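Local coordinates for protein probable M18 family aminopeptidase 1 (Thermotoga maritima, PDB 2GLF) that probably removes amino acids from the N-termini of peptides as a metal-dependent aminopeptidase of the M18 family, with manganese bound in this crystal, at residues P131-G136 / I150-E155; K31-T36 / E224-P229. One frame throughout, in Å; residues are numbered along the deposited sequence.

Contact 1: residues P131-G136 / I150-E155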
ATOM      1  N   PRO A 131      29.498  13.882 -24.731  1.00 13.26           N
ATOM      2  CA  PRO A 131      30.702  14.724 -24.724  1.00 12.63           C
ATOM      3  C   PRO A 131      30.410  16.149 -24.254  1.00 12.78           C
ATOM      4  O   PRO A 131      29.444  16.771 -24.697  1.00 12.75           O
ATOM      5  CB  PRO A 131      31.183  14.663 -26.180  1.00  9.96           C
ATOM      6  CG  PRO A 131      29.929  14.450 -26.947  1.00  9.96           C
ATOM      7  CD  PRO A 131      29.181  13.436 -26.099  1.00  9.96           C
ATOM      8  N   LEU A 132      31.246  16.655 -23.350  1.00  9.56           N
ATOM      9  CA  LEU A 132      31.073  18.001 -22.815  1.00  9.56           C
ATOM     10  C   LEU A 132      32.261  18.909 -23.099  1.00  9.56           C
ATOM     11  O   LEU A 132      33.369  18.445 -23.342  1.00  9.56           O
ATOM     12  CB  LEU A 132      30.870  17.971 -21.289  1.00  6.14           C
ATOM     13  CG  LEU A 132      29.705  17.316 -20.537  1.00  6.14           C
ATOM     14  CD1 LEU A 132      28.409  17.436 -21.326  1.00  6.14           C
ATOM     15  CD2 LEU A 132      30.049  15.880 -20.271  1.00  6.14           C
ATOM     16  N   GLU A 133      32.005  20.215 -23.040  1.00 11.32           N
ATOM     17  CA  GLU A 133      33.014  21.255 -23.230  1.00 12.46           C
ATOM     18  C   GLU A 133      33.066  22.119 -21.965  1.00 13.06           C
ATOM     19  O   GLU A 133      32.033  22.400 -21.356  1.00 12.97           O
ATOM     20  CB  GLU A 133      32.645  22.162 -24.402  1.00 30.56           C
ATOM     21  CG  GLU A 133      32.698  21.527 -25.765  1.00 35.17           C
ATOM     22  CD  GLU A 133      32.330  22.512 -26.862  1.00 40.85           C
ATOM     23  OE1 GLU A 133      32.918  23.614 -26.890  1.00 42.57           O
ATOM     24  OE2 GLU A 133      31.458  22.189 -27.696  1.00 43.88           O
ATOM     25  N   ILE A 134      34.262  22.532 -21.565  1.00 10.71           N
ATOM     26  CA  ILE A 134      34.408  23.402 -20.398  1.00 11.66           C
ATOM     27  C   ILE A 134      34.551  24.836 -20.912  1.00 10.97           C
ATOM     28  O   ILE A 134      35.249  25.075 -21.888  1.00 10.43           O
ATOM     29  CB  ILE A 134      35.662  23.051 -19.578  1.00 25.34           C
ATOM     30  CG1 ILE A 134      35.405  21.825 -18.721  1.00 25.91           C
ATOM     31  CG2 ILE A 134      36.043  24.198 -18.684  1.00 26.85           C
ATOM     32  CD1 ILE A 134      36.636  21.389 -17.952  1.00 31.34           C
ATOM     33  N   HIS A 135      33.890  25.785 -20.259  1.00 28.63           N
ATOM     34  CA  HIS A 135      33.960  27.188 -20.667  1.00 28.61           C
ATOM     35  C   HIS A 135      33.821  28.129 -19.477  1.00 28.85           C
ATOM     36  O   HIS A 135      32.983  27.915 -18.603  1.00 28.80           O
ATOM     37  CB  HIS A 135      32.855  27.507 -21.673  1.00 13.78           C
ATOM     38  CG  HIS A 135      33.122  26.994 -23.053  1.00 13.43           C
ATOM     39  ND1 HIS A 135      34.178  27.436 -23.818  1.00 13.43           N
ATOM     40  CD2 HIS A 135      32.456  26.096 -23.815  1.00 13.76           C
ATOM     41  CE1 HIS A 135      34.152  26.835 -24.994  1.00 13.43           C
ATOM     42  NE2 HIS A 135      33.117  26.016 -25.018  1.00 14.07           N
ATOM     43  N   GLY A 136      34.636  29.175 -19.437  1.00 20.51           N
ATOM     44  CA  GLY A 136      34.530  30.101 -18.329  1.00 20.26           C
ATOM     45  C   GLY A 136      35.731  30.996 -18.115  1.00 20.60           C
ATOM     46  O   GLY A 136      36.426  31.363 -19.060  1.00 21.17           O
ATOM     47  N   ILE A 150      38.020  24.557 -23.223  1.00 12.16           N
ATOM     48  CA  ILE A 150      38.509  23.221 -23.514  1.00 12.16           C
ATOM     49  C   ILE A 150      37.370  22.361 -24.038  1.00 12.16           C
ATOM     50  O   ILE A 150      36.306  22.307 -23.430  1.00 12.16           O
ATOM     51  CB  ILE A 150      39.084  22.575 -22.263  1.00 12.20           C
ATOM     52  CG1 ILE A 150      40.023  23.567 -21.570  1.00 11.98           C
ATOM     53  CG2 ILE A 150      39.831  21.307 -22.639  1.00 11.98           C
ATOM     54  CD1 ILE A 150      40.635  23.049 -20.298  1.00 11.98           C
ATOM     55  N   GLY A 151      37.606  21.692 -25.165  1.00 19.01           N
ATOM     56  CA  GLY A 151      36.597  20.851 -25.791  1.00 20.97           C
ATOM     57  C   GLY A 151      36.063  21.609 -26.986  1.00 22.42           C
ATOM     58  O   GLY A 151      35.335  21.081 -27.833  1.00 22.87           O
ATOM     59  N   ASP A 152      36.463  22.877 -27.031  1.00 22.22           N
ATOM     60  CA  ASP A 152      36.088  23.836 -28.064  1.00 22.89           C
ATOM     61  C   ASP A 152      36.526  23.406 -29.469  1.00 23.03           C
ATOM     62  O   ASP A 152      35.704  23.206 -30.366  1.00 21.86           O
ATOM     63  CB  ASP A 152      36.734  25.175 -27.716  1.00 47.26           C
ATOM     64  CG  ASP A 152      35.869  26.348 -28.070  1.00 50.48           C
ATOM     65  OD1 ASP A 152      36.303  27.492 -27.817  1.00 55.88           O
ATOM     66  OD2 ASP A 152      34.757  26.130 -28.595  1.00 56.00           O
ATOM     67  N   LYS A 153      37.837  23.272 -29.640  1.00 20.50           N
ATOM     68  CA  LYS A 153      38.443  22.902 -30.910  1.00 22.18           C
ATOM     69  C   LYS A 153      38.678  21.403 -30.990  1.00 22.61           C
ATOM     70  O   LYS A 153      38.726  20.720 -29.974  1.00 23.04           O
ATOM     71  CB  LYS A 153      39.765  23.649 -31.061  1.00 34.70           C
ATOM     72  CG  LYS A 153      39.632  25.155 -30.881  1.00 36.93           C
ATOM     73  CD  LYS A 153      40.844  25.755 -30.179  1.00 37.09           C
ATOM     74  CE  LYS A 153      41.015  25.206 -28.755  1.00 39.90           C
ATOM     75  NZ  LYS A 153      39.839  25.454 -27.859  1.00 38.52           N
ATOM     76  N   PRO A 154      38.842  20.869 -32.205  1.00 43.69           N
ATOM     77  CA  PRO A 154      39.071  19.434 -32.384  1.00 44.23           C
ATOM     78  C   PRO A 154      40.403  18.882 -31.860  1.00 44.81           C
ATOM     79  O   PRO A 154      40.523  17.684 -31.628  1.00 46.29           O
ATOM     80  CB  PRO A 154      38.904  19.253 -33.888  1.00 21.81           C
ATOM     81  CG  PRO A 154      39.384  20.552 -34.431  1.00 20.03           C
ATOM     82  CD  PRO A 154      38.750  21.552 -33.504  1.00 20.74           C
ATOM     83  N   GLU A 155      41.401  19.736 -31.670  1.00 45.61           N
ATOM     84  CA  GLU A 155      42.685  19.258 -31.164  1.00 45.87           C
ATOM     85  C   GLU A 155      42.606  18.915 -29.680  1.00 45.91           C
ATOM     86  O   GLU A 155      43.148  17.896 -29.248  1.00 46.95           O
ATOM     87  CB  GLU A 155      43.790  20.298 -31.370  1.00 35.40           C
ATOM     88  CG  GLU A 155      43.553  21.618 -30.658  1.00 36.69           C
ATOM     89  CD  GLU A 155      42.894  22.648 -31.552  1.00 42.47           C
ATOM     90  OE1 GLU A 155      41.982  22.281 -32.326  1.00 43.46           O
ATOM     91  OE2 GLU A 155      43.288  23.829 -31.473  1.00 43.39           O
TER
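I134 and I150 face each other as an antiparallel hydrogen-bonded pair: I134 N donates to I150 O (2.8 Å, 155° at the hydrogen), almost in line with the carbonyl, and I150 N returns a bond to I134 O (3.1 Å). Both isoleucine side chains stand on the same face of the sheet, CB to CB 4.4 Å. Just past the pair the chain leaves the sheet at G151, whose positive phi (104°) starts the turn; having no side chain, it lies close against the E133 backbone, CA to CA 4.4 Å. On the other face E133 runs its extended chain alongside this turn, CG reaching 3.4 Å from G151 O. With CG anti to its carbonyl carbon, E133 presents OE1 to H135 NE2, which donates to it (3.1 Å) from above the carboxylate plane. The D152 carboxylate sits at the edge of the H135 ring, its CG 3.6 Å from CE1, turned almost perpendicular to it. D152 OD2 also approaches E133 OE1; the negative charge gathered here is probably offset by K31, salt-bridged to E133. H149 is hydrogen-bonded to the other ring nitrogen, H135 ND1; with both nitrogens engaged, the ring's rotation is probably restricted. This is the open end of the beta-hairpin of strands 132-139 and 145-150, the latter outermost, within this chain, in a six-stranded antiparallel sheet.

Contact 2: residues K31-T36 / E224-P229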
ATOM      1  N   LYS A  31      27.892  29.651 -26.524  1.00 18.12           N
ATOM      2  CA  LYS A  31      27.463  28.551 -25.661  1.00 17.57           C
ATOM      3  C   LYS A  31      27.157  29.036 -24.253  1.00 16.56           C
ATOM      4  O   LYS A  31      26.333  28.451 -23.544  1.00 15.00           O
ATOM      5  CB  LYS A  31      28.536  27.464 -25.573  1.00 35.70           C
ATOM      6  CG  LYS A  31      28.742  26.640 -26.830  1.00 38.58           C
ATOM      7  CD  LYS A  31      29.667  27.332 -27.802  1.00 44.30           C
ATOM      8  CE  LYS A  31      30.362  26.319 -28.699  1.00 46.19           C
ATOM      9  NZ  LYS A  31      31.209  25.372 -27.915  1.00 48.31           N
ATOM     10  N   THR A  32      27.830  30.105 -23.846  1.00 18.84           N
ATOM     11  CA  THR A  32      27.632  30.659 -22.514  1.00 18.40           C
ATOM     12  C   THR A  32      27.219  32.113 -22.651  1.00 18.36           C
ATOM     13  O   THR A  32      27.397  32.703 -23.716  1.00 18.36           O
ATOM     14  CB  THR A  32      28.922  30.561 -21.700  1.00 24.88           C
ATOM     15  OG1 THR A  32      29.906  31.442 -22.253  1.00 26.47           O
ATOM     16  CG2 THR A  32      29.458  29.137 -21.751  1.00 23.08           C
ATOM     17  N   GLU A  33      26.671  32.694 -21.583  1.00 22.10           N
ATOM     18  CA  GLU A  33      26.223  34.081 -21.641  1.00 23.17           C
ATOM     19  C   GLU A  33      27.381  35.058 -21.818  1.00 22.90           C
ATOM     20  O   GLU A  33      27.232  36.087 -22.468  1.00 22.20           O
ATOM     21  CB  GLU A  33      25.394  34.450 -20.397  1.00 33.63           C
ATOM     22  CG  GLU A  33      26.181  34.623 -19.115  1.00 36.81           C
ATOM     23  CD  GLU A  33      26.691  33.313 -18.557  1.00 43.18           C
ATOM     24  OE1 GLU A  33      27.448  33.344 -17.560  1.00 45.62           O
ATOM     25  OE2 GLU A  33      26.331  32.250 -19.109  1.00 46.02           O
ATOM     26  N   ARG A  34      28.538  34.735 -21.252  1.00 29.45           N
ATOM     27  CA  ARG A  34      29.693  35.613 -21.394  1.00 29.94           C
ATOM     28  C   ARG A  34      30.157  35.576 -22.846  1.00 30.59           C
ATOM     29  O   ARG A  34      30.655  36.570 -23.376  1.00 30.95           O
ATOM     30  CB  ARG A  34      30.831  35.167 -20.471  1.00 19.81           C
ATOM     31  CG  ARG A  34      30.409  35.021 -19.022  1.00 18.97           C
ATOM     32  CD  ARG A  34      31.525  34.441 -18.167  1.00 19.22           C
ATOM     33  NE  ARG A  34      32.436  35.479 -17.716  1.00 23.65           N
ATOM     34  CZ  ARG A  34      32.445  35.975 -16.486  1.00 24.40           C
ATOM     35  NH1 ARG A  34      31.594  35.519 -15.579  1.00 29.09           N
ATOM     36  NH2 ARG A  34      33.296  36.940 -16.172  1.00 23.12           N
HETATM   37  N   MSE A  35      29.978  34.429 -23.491  1.00 25.00           N
HETATM   38  CA  MSE A  35      30.379  34.264 -24.880  1.00 26.54           C
HETATM   39  C   MSE A  35      29.408  34.948 -25.829  1.00 24.84           C
HETATM   40  O   MSE A  35      29.820  35.564 -26.815  1.00 24.74           O
HETATM   41  CB  MSE A  35      30.471  32.777 -25.233  1.00 59.20           C
HETATM   42  CG  MSE A  35      31.886  32.233 -25.288  1.00 61.02           C
HETATM   43 SE   MSE A  35      31.948  30.295 -25.320  1.00 64.25          SE
HETATM   44  CE  MSE A  35      32.199  30.049 -23.431  1.00 61.61           C
ATOM     45  N   THR A  36      28.116  34.835 -25.542  1.00 26.38           N
ATOM     46  CA  THR A  36      27.113  35.452 -26.403  1.00 24.99           C
ATOM     47  C   THR A  36      27.297  36.957 -26.373  1.00 23.57           C
ATOM     48  O   THR A  36      27.268  37.605 -27.413  1.00 22.17           O
ATOM     49  CB  THR A  36      25.685  35.103 -25.955  1.00 17.93           C
ATOM     50  OG1 THR A  36      25.609  33.699 -25.674  1.00 18.05           O
ATOM     51  CG2 THR A  36      24.686  35.440 -27.062  1.00 17.75           C
ATOM     52  N   GLU A 224      34.450  31.042 -12.608  1.00 15.64           N
ATOM     53  CA  GLU A 224      33.164  30.551 -13.073  1.00 15.47           C
ATOM     54  C   GLU A 224      33.316  29.672 -14.306  1.00 15.47           C
ATOM     55  O   GLU A 224      33.553  30.167 -15.408  1.00 16.37           O
ATOM     56  CB  GLU A 224      32.226  31.725 -13.371  1.00 21.16           C
ATOM     57  CG  GLU A 224      31.314  32.048 -12.200  1.00 22.85           C
ATOM     58  CD  GLU A 224      30.525  33.334 -12.364  1.00 22.70           C
ATOM     59  OE1 GLU A 224      29.517  33.487 -11.641  1.00 23.88           O
ATOM     60  OE2 GLU A 224      30.912  34.191 -13.192  1.00 20.39           O
ATOM     61  N   ILE A 225      33.188  28.363 -14.112  1.00 11.42           N
ATOM     62  CA  ILE A 225      33.295  27.422 -15.217  1.00 10.53           C
ATOM     63  C   ILE A 225      31.917  26.854 -15.525  1.00 10.48           C
ATOM     64  O   ILE A 225      31.142  26.556 -14.622  1.00 10.48           O
ATOM     65  CB  ILE A 225      34.236  26.243 -14.884  1.00 14.06           C
ATOM     66  CG1 ILE A 225      35.591  26.764 -14.406  1.00 14.95           C
ATOM     67  CG2 ILE A 225      34.421  25.370 -16.116  1.00 12.32           C
ATOM     68  CD1 ILE A 225      36.325  27.563 -15.453  1.00 16.59           C
ATOM     69  N   GLU A 226      31.617  26.706 -16.806  1.00 10.68           N
ATOM     70  CA  GLU A 226      30.337  26.168 -17.221  1.00 10.79           C
ATOM     71  C   GLU A 226      30.545  24.956 -18.135  1.00  9.46           C
ATOM     72  O   GLU A 226      31.324  25.004 -19.090  1.00  9.46           O
ATOM     73  CB  GLU A 226      29.519  27.256 -17.934  1.00 19.66           C
ATOM     74  CG  GLU A 226      29.394  28.559 -17.134  1.00 21.92           C
ATOM     75  CD  GLU A 226      28.244  29.459 -17.601  1.00 23.70           C
ATOM     76  OE1 GLU A 226      27.832  29.359 -18.778  1.00 27.64           O
ATOM     77  OE2 GLU A 226      27.758  30.280 -16.788  1.00 26.93           O
ATOM     78  N   VAL A 227      29.862  23.859 -17.820  1.00 13.93           N
ATOM     79  CA  VAL A 227      29.964  22.636 -18.609  1.00 13.31           C
ATOM     80  C   VAL A 227      28.835  22.666 -19.626  1.00 13.28           C
ATOM     81  O   VAL A 227      27.687  22.870 -19.272  1.00 13.45           O
ATOM     82  CB  VAL A 227      29.851  21.378 -17.707  1.00  1.91           C
ATOM     83  CG1 VAL A 227      29.881  20.119 -18.558  1.00  1.91           C
ATOM     84  CG2 VAL A 227      30.990  21.364 -16.694  1.00  1.91           C
ATOM     85  N   VAL A 228      29.177  22.461 -20.889  1.00 10.66           N
ATOM     86  CA  VAL A 228      28.201  22.514 -21.972  1.00 10.66           C
ATOM     87  C   VAL A 228      28.419  21.399 -22.996  1.00 10.66           C
ATOM     88  O   VAL A 228      29.541  20.940 -23.182  1.00 10.92           O
ATOM     89  CB  VAL A 228      28.295  23.895 -22.663  1.00 24.86           C
ATOM     90  CG1 VAL A 228      28.350  23.736 -24.182  1.00 26.27           C
ATOM     91  CG2 VAL A 228      27.121  24.766 -22.225  1.00 25.79           C
ATOM     92  N   PRO A 229      27.349  20.956 -23.678  1.00 15.46           N
ATOM     93  CA  PRO A 229      27.475  19.886 -24.678  1.00 17.19           C
ATOM     94  C   PRO A 229      28.390  20.225 -25.861  1.00 19.11           C
ATOM     95  O   PRO A 229      28.377  21.341 -26.377  1.00 20.09           O
ATOM     96  CB  PRO A 229      26.030  19.628 -25.100  1.00  8.15           C
ATOM     97  CG  PRO A 229      25.387  20.945 -24.911  1.00  8.27           C
ATOM     98  CD  PRO A 229      25.957  21.423 -23.591  1.00  8.01           C
TER
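At the edge of the R34 guanidinium, near its plane, sits E224 OE2, 2.8 Å from NH1 in a salt bridge, although the position of NH1 is less certain than the rest. The guanidinium and carboxylate planes are 74° apart, and within this contact OE2 is the oxygen that touches NH1. R34 reaches it through a chain bent at chi3, while its NH2 pairs with E371 of a neighbouring subunit; E224 OE2 has a second positive partner in K71. Beside this pair the carboxylates of E33 and E226 lie close with their planes 42° apart, E33 OE1 being 3.2 Å from E226 OE2. Neither oxygen can bond the other if both acids are ionised; R97, salt-bridged to E226 OE2 and in a long, weak pair with E33 OE2, probably offsets part of the negative charge. T32 meets E226 with carbon rather than its hydroxyl: CB is 3.3 Å from E226 OE1, and CG2 borders the same oxygen. Its OG1, set between backbone N and carbonyl carbon (chi1 68°), is turned back to the helix as an N-cap and accepts from M35 N at 3.2 Å. T36 OG1 and T36 N both donate to T32 O, closing the first turn. K31 supplies the apolar end of the contact, its CG 3.9 Å from V228 CG1, before the chain bends at chi2 and the ammonium turns toward strand 132-139. Thus the loop from helix 13-29 and the start of helix 33-45 run nearly antiparallel to strand 223-229, over its alternate residues E224, E226 and V228, while I225 and V227 point to the other face of the sheet; strands 132-139 and 97-108 flank this strand.

How the contacts relate
The two contacts lie 10 Å apart, centre to centre, and share one antiparallel sheet in which strands 132-139 and 223-229 are neighbours. Probable backbone hydrogen bonds join them, H135 O to E226 N and E133 N to V228 O, both 2.6 Å, and on one face I134 packs against I225. On the opposite face K31 is common to both contacts, and M35 packs on H135. Contact 1 lies at the sheet margin, away from the metal sites; contact 2 comes nearer, the E33 side chain about 8 Å from that of the manganese ligand H92 and about 13 Å from a bound manganese ion, consistent with a place between the sheet and the metal-binding part of the subunit.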